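Local coordinates for putative lipoprotein (PDB 3QNK) that probably binds glycans at the outer membrane surface of a gut bacterium, as a SusD-family lipoprotein, although its own ligand is not known, at residues Gln37-Arg42 / Gln452-Val457; Thr277-Asp282 / Tyr295-Ala300; Phe304-Cys309 / Ser477-Lys482. All blocks are in the same frame, centred on the assembly; numbering follows the deposited sequence.

Contact 1: residues Gln37-Arg42 / Gln452-Val457; sequences QLQENR and QRFYDV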
loop_
_atom_site.group_PDB
_atom_site.type_symbol
_atom_site.label_atom_id
_atom_site.label_comp_id
_atom_site.label_asym_id
_atom_site.label_seq_id
_atom_site.Cartn_x
_atom_site.Cartn_y
_atom_site.Cartn_z
ATOM N N GLN B 37 -16.421 -3.006 -4.275
ATOM C CA GLN B 37 -17.482 -2.064 -3.881
ATOM C C GLN B 37 -17.842 -2.257 -2.417
ATOM O O GLN B 37 -18.991 -2.549 -2.066
ATOM C CB GLN B 37 -18.702 -2.227 -4.794
ATOM C CG GLN B 37 -18.496 -1.665 -6.206
ATOM C CD GLN B 37 -18.506 -0.164 -6.200
ATOM O OE1 GLN B 37 -19.541 0.476 -5.905
ATOM N NE2 GLN B 37 -17.325 0.413 -6.457
ATOM N N LEU B 38 -16.827 -2.109 -1.560
ATOM C CA LEU B 38 -16.958 -2.360 -0.151
ATOM C C LEU B 38 -17.878 -1.364 0.510
ATOM O O LEU B 38 -18.737 -1.788 1.282
ATOM C CB LEU B 38 -15.597 -2.447 0.525
ATOM C CG LEU B 38 -14.758 -3.700 0.155
ATOM C CD1 LEU B 38 -13.574 -3.819 1.056
ATOM C CD2 LEU B 38 -15.587 -5.006 0.253
ATOM N N GLN B 39 -17.811 -0.090 0.147
ATOM C CA GLN B 39 -18.725 0.942 0.674
ATOM C C GLN B 39 -20.204 0.605 0.381
ATOM O O GLN B 39 -21.036 0.824 1.260
ATOM C CB GLN B 39 -18.379 2.334 0.109
ATOM C CG GLN B 39 -17.017 2.844 0.554
ATOM C CD GLN B 39 -16.981 3.168 2.016
ATOM O OE1 GLN B 39 -17.117 2.302 2.906
ATOM N NE2 GLN B 39 -16.772 4.430 2.278
ATOM N N GLU B 40 -20.522 0.056 -0.835
ATOM C CA GLU B 40 -21.888 -0.339 -1.194
ATOM C C GLU B 40 -22.351 -1.521 -0.335
ATOM O O GLU B 40 -23.520 -1.581 0.051
ATOM C CB GLU B 40 -22.003 -0.690 -2.685
ATOM C CG GLU B 40 -23.429 -0.615 -3.208
ATOM C CD GLU B 40 -24.020 0.745 -3.553
ATOM O OE1 GLU B 40 -23.365 1.793 -3.323
ATOM O OE2 GLU B 40 -25.171 0.750 -4.050
ATOM N N ASN B 41 -21.407 -2.446 -0.017
ATOM C CA ASN B 41 -21.635 -3.611 0.820
ATOM C C ASN B 41 -21.690 -3.193 2.294
ATOM O O ASN B 41 -21.889 -4.041 3.186
ATOM C CB ASN B 41 -20.529 -4.631 0.570
ATOM C CG ASN B 41 -20.668 -5.365 -0.718
ATOM O OD1 ASN B 41 -21.653 -6.067 -0.953
ATOM N ND2 ASN B 41 -19.671 -5.236 -1.581
ATOM N N ARG B 42 -21.459 -1.877 2.555
ATOM C CA ARG B 42 -21.545 -1.311 3.912
ATOM C C ARG B 42 -22.764 -0.402 3.952
ATOM O O ARG B 42 -22.843 0.487 4.781
ATOM C CB ARG B 42 -20.228 -0.623 4.371
ATOM C CG ARG B 42 -19.094 -1.640 4.404
ATOM C CD ARG B 42 -17.841 -1.208 5.077
ATOM N NE ARG B 42 -16.926 -0.567 4.146
ATOM C CZ ARG B 42 -15.689 -0.976 3.858
ATOM N NH1 ARG B 42 -15.173 -2.034 4.467
ATOM N NH2 ARG B 42 -14.953 -0.310 2.979
ATOM N N GLN B 452 -22.660 5.318 -4.287
ATOM C CA GLN B 452 -23.208 6.562 -3.725
ATOM C C GLN B 452 -24.036 6.359 -2.471
ATOM O O GLN B 452 -24.035 7.218 -1.612
ATOM C CB GLN B 452 -24.075 7.277 -4.770
ATOM C CG GLN B 452 -23.310 8.055 -5.824
ATOM C CD GLN B 452 -23.955 9.376 -6.105
ATOM O OE1 GLN B 452 -24.314 10.169 -5.193
ATOM N NE2 GLN B 452 -24.007 9.678 -7.379
ATOM N N ARG B 453 -24.748 5.233 -2.363
ATOM C CA ARG B 453 -25.661 4.939 -1.266
ATOM C C ARG B 453 -25.044 5.168 0.102
ATOM O O ARG B 453 -25.693 5.733 0.991
ATOM C CB ARG B 453 -26.181 3.494 -1.369
ATOM C CG ARG B 453 -27.263 3.123 -0.351
ATOM C CD ARG B 453 -28.400 4.103 -0.410
ATOM N NE ARG B 453 -29.430 3.758 0.546
ATOM C CZ ARG B 453 -30.564 4.421 0.672
ATOM N NH1 ARG B 453 -30.810 5.482 -0.089
ATOM N NH2 ARG B 453 -31.472 4.022 1.544
ATOM N N PHE B 454 -23.811 4.731 0.282
ATOM C CA PHE B 454 -23.151 4.823 1.562
ATOM C C PHE B 454 -23.011 6.304 1.963
ATOM O O PHE B 454 -23.249 6.650 3.113
ATOM C CB PHE B 454 -21.794 4.092 1.459
ATOM C CG PHE B 454 -20.904 4.252 2.656
ATOM C CD1 PHE B 454 -20.205 5.445 2.872
ATOM C CD2 PHE B 454 -20.796 3.241 3.592
ATOM C CE1 PHE B 454 -19.433 5.611 4.005
ATOM C CE2 PHE B 454 -20.076 3.432 4.763
ATOM C CZ PHE B 454 -19.399 4.608 4.963
ATOM N N TYR B 455 -22.648 7.177 1.016
ATOM C CA TYR B 455 -22.467 8.610 1.254
ATOM C C TYR B 455 -23.803 9.336 1.281
ATOM O O TYR B 455 -23.916 10.360 1.949
ATOM C CB TYR B 455 -21.514 9.201 0.216
ATOM C CG TYR B 455 -20.192 8.465 0.171
ATOM C CD1 TYR B 455 -19.240 8.627 1.185
ATOM C CD2 TYR B 455 -19.896 7.594 -0.873
ATOM C CE1 TYR B 455 -18.040 7.913 1.173
ATOM C CE2 TYR B 455 -18.694 6.890 -0.911
ATOM C CZ TYR B 455 -17.771 7.049 0.116
ATOM O OH TYR B 455 -16.590 6.368 0.029
ATOM N N ASP B 456 -24.833 8.782 0.627
ATOM C CA ASP B 456 -26.169 9.361 0.697
ATOM C C ASP B 456 -26.754 9.145 2.125
ATOM O O ASP B 456 -27.209 10.098 2.755
ATOM C CB ASP B 456 -27.059 8.759 -0.381
ATOM C CG ASP B 456 -26.792 9.283 -1.795
ATOM O OD1 ASP B 456 -26.123 10.350 -1.933
ATOM O OD2 ASP B 456 -27.277 8.651 -2.761
ATOM N N VAL B 457 -26.605 7.930 2.671
ATOM C CA VAL B 457 -27.039 7.573 4.021
ATOM C C VAL B 457 -26.327 8.478 5.057
ATOM O O VAL B 457 -26.954 8.956 6.007
ATOM C CB VAL B 457 -26.780 6.055 4.278
ATOM C CG1 VAL B 457 -26.808 5.702 5.761
ATOM C CG2 VAL B 457 -27.777 5.187 3.507
#
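Gln-39, in a helix-like bend of the loop between helices 17-29 and 55-58, comes opposite Phe-454 in the first turn of helix 453-460, their CA atoms 6.0 Å apart. The carboxamide of Gln-39 lies over one face of the Phe-454 ring toward its rim, with NE2 3.4 Å from CE1 of Phe-454 and the amide and ring planes 32° apart. With CG anti to its carbonyl carbon and the chain bent at chi2 (-69°), Gln-39 folds across the ring. Its NE2 then donates an almost straight bond to OH of Tyr-455, 3.0 Å long and within the amide plane, while the tyrosine ring stands at 72° to that plane. The other end of the amide is held as well: NE of Arg-42 gives a bond of 3.1 Å to OE1 of Gln-39 in the carbonyl plane, and the same guanidinium continues into a salt bridge with Asp-74. At the edge of the Phe-454 ring lies the backbone O of Arg-42, 3.6 Å from CD2 of Phe-454. Glu-40 turns back so that OE1 rests 3.8 Å from CB of Arg-453; its OE2 is taken by the backbone N of Phe-449 and by Asn-45, whereas Arg-453 pairs with Asp-44. Tyr-455 also packs on helix 101-126, near acetate and phosphate ions probably from the crystallisation liquor. The buried amide of Gln-39 is gripped at both ends, which fixes its flip and joins loop 37-42 to helix 453-460 through a chain of polar contacts, Asp-74 to Arg-42 to Gln-39 to Tyr-455.

Contact 2: residues Thr277-Asp282 / Tyr295-Ala300; sequences TQELID and YSQAPA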
loop_
_atom_site.group_PDB
_atom_site.type_symbol
_atom_site.label_atom_id
_atom_site.label_comp_id
_atom_site.label_asym_id
_atom_site.label_seq_id
_atom_site.Cartn_x
_atom_site.Cartn_y
_atom_site.Cartn_z
ATOM N N THR B 277 -30.254 -6.426 -1.741
ATOM C CA THR B 277 -31.125 -6.844 -0.639
ATOM C C THR B 277 -32.587 -6.872 -1.039
ATOM O O THR B 277 -33.010 -6.225 -2.002
ATOM C CB THR B 277 -30.996 -5.847 0.501
ATOM O OG1 THR B 277 -31.168 -4.548 -0.078
ATOM C CG2 THR B 277 -29.676 -5.923 1.214
ATOM N N GLN B 278 -33.393 -7.536 -0.235
ATOM C CA GLN B 278 -34.814 -7.539 -0.480
ATOM C C GLN B 278 -35.347 -6.104 -0.281
ATOM O O GLN B 278 -36.240 -5.685 -1.009
ATOM C CB GLN B 278 -35.498 -8.572 0.421
ATOM C CG GLN B 278 -36.918 -8.899 0.015
ATOM C CD GLN B 278 -37.021 -9.170 -1.462
ATOM O OE1 GLN B 278 -36.220 -9.924 -2.040
ATOM N NE2 GLN B 278 -37.949 -8.483 -2.108
ATOM N N GLU B 279 -34.709 -5.324 0.604
ATOM C CA GLU B 279 -35.075 -3.913 0.876
ATOM C C GLU B 279 -34.899 -3.039 -0.368
ATOM O O GLU B 279 -35.735 -2.161 -0.625
ATOM C CB GLU B 279 -34.257 -3.335 2.032
ATOM C CG GLU B 279 -34.769 -3.815 3.375
ATOM C CD GLU B 279 -34.291 -5.162 3.883
ATOM O OE1 GLU B 279 -33.469 -5.810 3.195
ATOM O OE2 GLU B 279 -34.771 -5.579 4.964
ATOM N N LEU B 280 -33.840 -3.296 -1.146
ATOM C CA LEU B 280 -33.640 -2.584 -2.391
ATOM C C LEU B 280 -34.619 -3.089 -3.446
ATOM O O LEU B 280 -35.189 -2.270 -4.167
ATOM C CB LEU B 280 -32.199 -2.705 -2.911
ATOM C CG LEU B 280 -31.920 -2.100 -4.282
ATOM C CD1 LEU B 280 -32.171 -0.563 -4.315
ATOM C CD2 LEU B 280 -30.539 -2.448 -4.735
ATOM N N ILE B 281 -34.827 -4.419 -3.533
ATOM C CA ILE B 281 -35.737 -4.985 -4.523
ATOM C C ILE B 281 -37.133 -4.390 -4.306
ATOM O O ILE B 281 -37.786 -3.978 -5.278
ATOM C CB ILE B 281 -35.699 -6.550 -4.491
ATOM C CG1 ILE B 281 -34.615 -7.096 -5.440
ATOM C CG2 ILE B 281 -37.034 -7.157 -4.910
ATOM C CD1 ILE B 281 -33.250 -6.775 -5.169
ATOM N N ASP B 282 -37.540 -4.262 -3.029
ATOM C CA ASP B 282 -38.844 -3.709 -2.635
ATOM C C ASP B 282 -39.028 -2.260 -3.058
ATOM O O ASP B 282 -40.170 -1.834 -3.243
ATOM C CB ASP B 282 -39.021 -3.810 -1.109
ATOM C CG ASP B 282 -39.382 -5.205 -0.578
ATOM O OD1 ASP B 282 -39.750 -6.092 -1.404
ATOM O OD2 ASP B 282 -39.337 -5.400 0.662
ATOM N N TYR B 295 -41.725 -7.477 0.396
ATOM C CA TYR B 295 -41.484 -8.811 0.952
ATOM C C TYR B 295 -40.550 -8.831 2.140
ATOM O O TYR B 295 -40.550 -9.829 2.841
ATOM C CB TYR B 295 -40.934 -9.736 -0.131
ATOM C CG TYR B 295 -41.938 -10.013 -1.224
ATOM C CD1 TYR B 295 -42.061 -9.164 -2.317
ATOM C CD2 TYR B 295 -42.764 -11.138 -1.172
ATOM C CE1 TYR B 295 -42.989 -9.411 -3.326
ATOM C CE2 TYR B 295 -43.683 -11.402 -2.181
ATOM C CZ TYR B 295 -43.801 -10.530 -3.250
ATOM O OH TYR B 295 -44.711 -10.779 -4.245
ATOM N N SER B 296 -39.751 -7.771 2.384
ATOM C CA SER B 296 -38.741 -7.781 3.451
ATOM C C SER B 296 -39.266 -8.144 4.799
ATOM O O SER B 296 -38.562 -8.845 5.527
ATOM C CB SER B 296 -38.029 -6.441 3.553
ATOM O OG SER B 296 -37.276 -6.223 2.372
ATOM N N GLN B 297 -40.487 -7.694 5.156
ATOM C CA GLN B 297 -41.044 -7.954 6.494
ATOM C C GLN B 297 -41.988 -9.160 6.511
ATOM O O GLN B 297 -42.710 -9.371 7.498
ATOM C CB GLN B 297 -41.727 -6.701 7.066
ATOM C CG GLN B 297 -40.839 -5.427 7.114
ATOM C CD GLN B 297 -39.435 -5.624 7.655
ATOM O OE1 GLN B 297 -39.251 -6.125 8.768
ATOM N NE2 GLN B 297 -38.412 -5.192 6.879
ATOM N N ALA B 298 -41.919 -10.006 5.461
ATOM C CA ALA B 298 -42.709 -11.227 5.383
ATOM C C ALA B 298 -42.268 -12.216 6.451
ATOM O O ALA B 298 -41.060 -12.281 6.734
ATOM C CB ALA B 298 -42.555 -11.852 4.013
ATOM N N PRO B 299 -43.196 -12.993 7.064
ATOM C CA PRO B 299 -42.744 -14.038 8.018
ATOM C C PRO B 299 -41.888 -15.087 7.289
ATOM O O PRO B 299 -42.143 -15.373 6.117
ATOM C CB PRO B 299 -44.047 -14.630 8.568
ATOM C CG PRO B 299 -45.102 -14.253 7.625
ATOM C CD PRO B 299 -44.668 -13.028 6.859
ATOM N N ALA B 300 -40.852 -15.619 7.954
ATOM C CA ALA B 300 -39.893 -16.583 7.390
ATOM C C ALA B 300 -40.533 -17.941 7.006
ATOM O O ALA B 300 -39.977 -18.657 6.171
ATOM C CB ALA B 300 -38.756 -16.822 8.373
#
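Both carboxylate oxygens of Asp-282 close onto the backbone of the Tyr-295 to Ala-298 type I turn. OD1 of Asp-282 receives the N-H of Tyr-295 at 3.0 Å on its syn side, 32° out of the carboxylate plane. The neighbouring N-H of Ser-296 reaches OD2 of Asp-282, also at 3.0 Å, through the syn lone pair. Each oxygen has a second donor: the hydroxyl OG of Ser-296 comes to OD2 of Asp-282 at 2.8 Å from above the carboxylate plane, and NE2 of Gln-278, one helical turn earlier, gives a bond of 3.1 Å to OD1 of Asp-282. That amide and the N-H of Tyr-295 approach OD1 from opposite faces. Gln-278 makes the reach with CG anti to its backbone N (chi1 -166°) and a bend at chi2, while its OE1 is occupied by Tyr-359. Farther out, CB of Gln-278 and the carboxylate carbon CD of Glu-279 each lie 3.5 Å from OG of Ser-296, pocketing the serine against the helix; Glu-279 itself turns to His-471 of strand 469-475. The ring of Tyr-295 presents its edge to OD1 of Asp-282 and runs on to pack on Val-483 and edge-to-face on Phe-304. Four donors around one buried carboxylate probably favour its ionised form; the three from Tyr-295 and Ser-296 fasten the start of the turn to helix 278-283, and Gln-278 steadies the carboxylate from the helix side.

Contact 3: residues Phe304-Cys309 / Ser477-Lys482; sequences FDINTC and SPTEFK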
loop_
_atom_site.group_PDB
_atom_site.type_symbol
_atom_site.label_atom_id
_atom_site.label_comp_id
_atom_site.label_asym_id
_atom_site.label_seq_id
_atom_site.Cartn_x
_atom_site.Cartn_y
_atom_site.Cartn_z
ATOM N N PHE B 304 -43.863 -18.286 -1.001
ATOM C CA PHE B 304 -44.384 -17.605 -2.161
ATOM C C PHE B 304 -44.044 -18.337 -3.431
ATOM O O PHE B 304 -43.011 -18.989 -3.496
ATOM C CB PHE B 304 -43.826 -16.206 -2.263
ATOM C CG PHE B 304 -44.000 -15.403 -1.009
ATOM C CD1 PHE B 304 -45.159 -14.643 -0.804
ATOM C CD2 PHE B 304 -43.001 -15.381 -0.033
ATOM C CE1 PHE B 304 -45.310 -13.880 0.353
ATOM C CE2 PHE B 304 -43.141 -14.597 1.102
ATOM C CZ PHE B 304 -44.288 -13.845 1.289
ATOM N N ASP B 305 -44.911 -18.218 -4.448
ATOM C CA ASP B 305 -44.689 -18.774 -5.773
ATOM C C ASP B 305 -44.406 -17.618 -6.694
ATOM O O ASP B 305 -45.225 -16.707 -6.816
ATOM C CB ASP B 305 -45.888 -19.596 -6.255
ATOM C CG ASP B 305 -45.617 -20.394 -7.518
ATOM O OD1 ASP B 305 -45.455 -19.765 -8.599
ATOM O OD2 ASP B 305 -45.581 -21.652 -7.431
ATOM N N ILE B 306 -43.237 -17.650 -7.332
ATOM C CA ILE B 306 -42.718 -16.622 -8.233
ATOM C C ILE B 306 -43.739 -16.251 -9.337
ATOM O O ILE B 306 -43.706 -15.145 -9.861
ATOM C CB ILE B 306 -41.370 -17.152 -8.806
ATOM C CG1 ILE B 306 -40.366 -16.044 -8.958
ATOM C CG2 ILE B 306 -41.490 -18.037 -10.068
ATOM C CD1 ILE B 306 -38.959 -16.545 -9.345
ATOM N N ASN B 307 -44.660 -17.170 -9.649
ATOM C CA ASN B 307 -45.666 -17.002 -10.683
ATOM C C ASN B 307 -47.026 -16.586 -10.127
ATOM O O ASN B 307 -47.714 -15.847 -10.822
ATOM C CB ASN B 307 -45.780 -18.266 -11.539
ATOM C CG ASN B 307 -44.499 -18.562 -12.329
ATOM O OD1 ASN B 307 -43.956 -19.680 -12.299
ATOM N ND2 ASN B 307 -43.953 -17.560 -13.037
ATOM N N THR B 308 -47.428 -17.009 -8.911
ATOM C CA THR B 308 -48.731 -16.583 -8.366
ATOM C C THR B 308 -48.579 -15.127 -7.913
ATOM O O THR B 308 -49.272 -14.249 -8.436
ATOM C CB THR B 308 -49.302 -17.535 -7.335
ATOM O OG1 THR B 308 -48.602 -17.384 -6.120
ATOM C CG2 THR B 308 -49.263 -18.979 -7.798
ATOM N N CYS B 309 -47.591 -14.848 -7.058
ATOM C CA CYS B 309 -47.211 -13.471 -6.719
ATOM C C CYS B 309 -46.373 -12.996 -7.922
ATOM O O CYS B 309 -45.886 -13.847 -8.687
ATOM C CB CYS B 309 -46.442 -13.438 -5.393
ATOM S SG CYS B 309 -44.652 -13.731 -5.527
ATOM N N SER B 477 -38.046 -24.515 -4.015
ATOM C CA SER B 477 -38.450 -25.282 -5.188
ATOM C C SER B 477 -38.054 -24.480 -6.413
ATOM O O SER B 477 -37.679 -23.328 -6.239
ATOM C CB SER B 477 -39.951 -25.574 -5.151
ATOM O OG SER B 477 -40.687 -24.517 -5.737
ATOM N N PRO B 478 -38.166 -24.998 -7.661
ATOM C CA PRO B 478 -37.823 -24.169 -8.835
ATOM C C PRO B 478 -38.695 -22.925 -8.994
ATOM O O PRO B 478 -38.317 -22.012 -9.723
ATOM C CB PRO B 478 -38.078 -25.111 -10.020
ATOM C CG PRO B 478 -37.981 -26.432 -9.474
ATOM C CD PRO B 478 -38.558 -26.356 -8.090
ATOM N N THR B 479 -39.850 -22.891 -8.316
ATOM C CA THR B 479 -40.849 -21.835 -8.457
ATOM C C THR B 479 -41.138 -21.082 -7.125
ATOM O O THR B 479 -41.664 -19.974 -7.168
ATOM C CB THR B 479 -42.114 -22.500 -9.050
ATOM O OG1 THR B 479 -43.048 -21.520 -9.464
ATOM C CG2 THR B 479 -42.773 -23.499 -8.107
ATOM N N GLU B 480 -40.770 -21.659 -5.968
ATOM C CA GLU B 480 -41.083 -21.093 -4.663
ATOM C C GLU B 480 -39.891 -20.724 -3.837
ATOM O O GLU B 480 -38.874 -21.423 -3.841
ATOM C CB GLU B 480 -41.913 -22.069 -3.836
ATOM C CG GLU B 480 -43.213 -22.481 -4.484
ATOM C CD GLU B 480 -43.652 -23.865 -4.063
ATOM O OE1 GLU B 480 -42.863 -24.817 -4.258
ATOM O OE2 GLU B 480 -44.776 -23.998 -3.525
ATOM N N PHE B 481 -40.101 -19.684 -3.001
ATOM C CA PHE B 481 -39.121 -19.087 -2.111
ATOM C C PHE B 481 -39.743 -18.618 -0.801
ATOM O O PHE B 481 -40.961 -18.460 -0.698
ATOM C CB PHE B 481 -38.433 -17.897 -2.813
ATOM C CG PHE B 481 -39.324 -16.707 -3.051
ATOM C CD1 PHE B 481 -40.113 -16.624 -4.192
ATOM C CD2 PHE B 481 -39.377 -15.665 -2.133
ATOM C CE1 PHE B 481 -40.978 -15.532 -4.391
ATOM C CE2 PHE B 481 -40.231 -14.573 -2.336
ATOM C CZ PHE B 481 -41.020 -14.509 -3.464
ATOM N N LYS B 482 -38.858 -18.405 0.198
ATOM C CA LYS B 482 -39.073 -17.861 1.540
ATOM C C LYS B 482 -38.214 -16.586 1.650
ATOM O O LYS B 482 -37.161 -16.513 1.000
ATOM C CB LYS B 482 -38.659 -18.887 2.624
ATOM C CG LYS B 482 -39.607 -20.071 2.863
ATOM C CD LYS B 482 -38.887 -21.115 3.716
ATOM C CE LYS B 482 -39.737 -22.237 4.276
ATOM N NZ LYS B 482 -39.441 -22.488 5.720
#
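Phe-304 and Phe-481 form an antiparallel hydrogen-bonded pair, N of Phe-304 to O of Phe-481 spanning 2.9 Å and the return bond being of like length. Their side chains share one face of the sheet. CB of Phe-304 sits over the Phe-481 ring, 3.8 Å from its centroid, while the two rings, with planes 25° apart, are displaced until little of one lies over the other. CG of Phe-481, between its backbone N and carbonyl carbon (chi1 69°), brings the ring under this CB; SG of Cys-309 meets the edge of the Phe-481 ring. Asp-305 and Glu-480 follow as a non-hydrogen-bonded pair, and N of Ile-306 continues with a nearly straight bond of 2.8 Å to O of Thr-479. OG1 of Thr-479 lies 3.1 Å from OD1 of Asp-305 and close to OD2 as well, any bond to either being weak. OD1 of Asp-305 accepts from N of Asn-307, forming an Asx turn; on the partner segment, OG of Ser-477 forms an ST turn with N of Thr-479 and bonds OE1 of Glu-480. Phe-475 and Val-473 pack on Phe-481. Strand 304-305 forms one edge of a three-stranded antiparallel sheet whose middle strand is 480-488.

The three contacts run outward from the core of the subunit, with centres about 8, 24 and 33 Å from the centre of the chain. Contact 1 joins an N-terminal loop to helix 453-460, and contact 2 lies nested within the long loop it closes, its centre about 19 Å away. Contacts 2 and 3, centres about 14 Å apart, touch directly through Tyr-295 against Phe-304 and Cys-309, and the chain passes from helix 278-283 through the turn into strand 304-305. The segments of contacts 1 and 3, centres about 30 Å apart, alternate along the sequence. Gln-278 and Glu-279 of helix 278-283 meet strand 469-475, and Leu-280 packs on helix 432-446, so this helix ties the peripheral sheet to the mainly helical body.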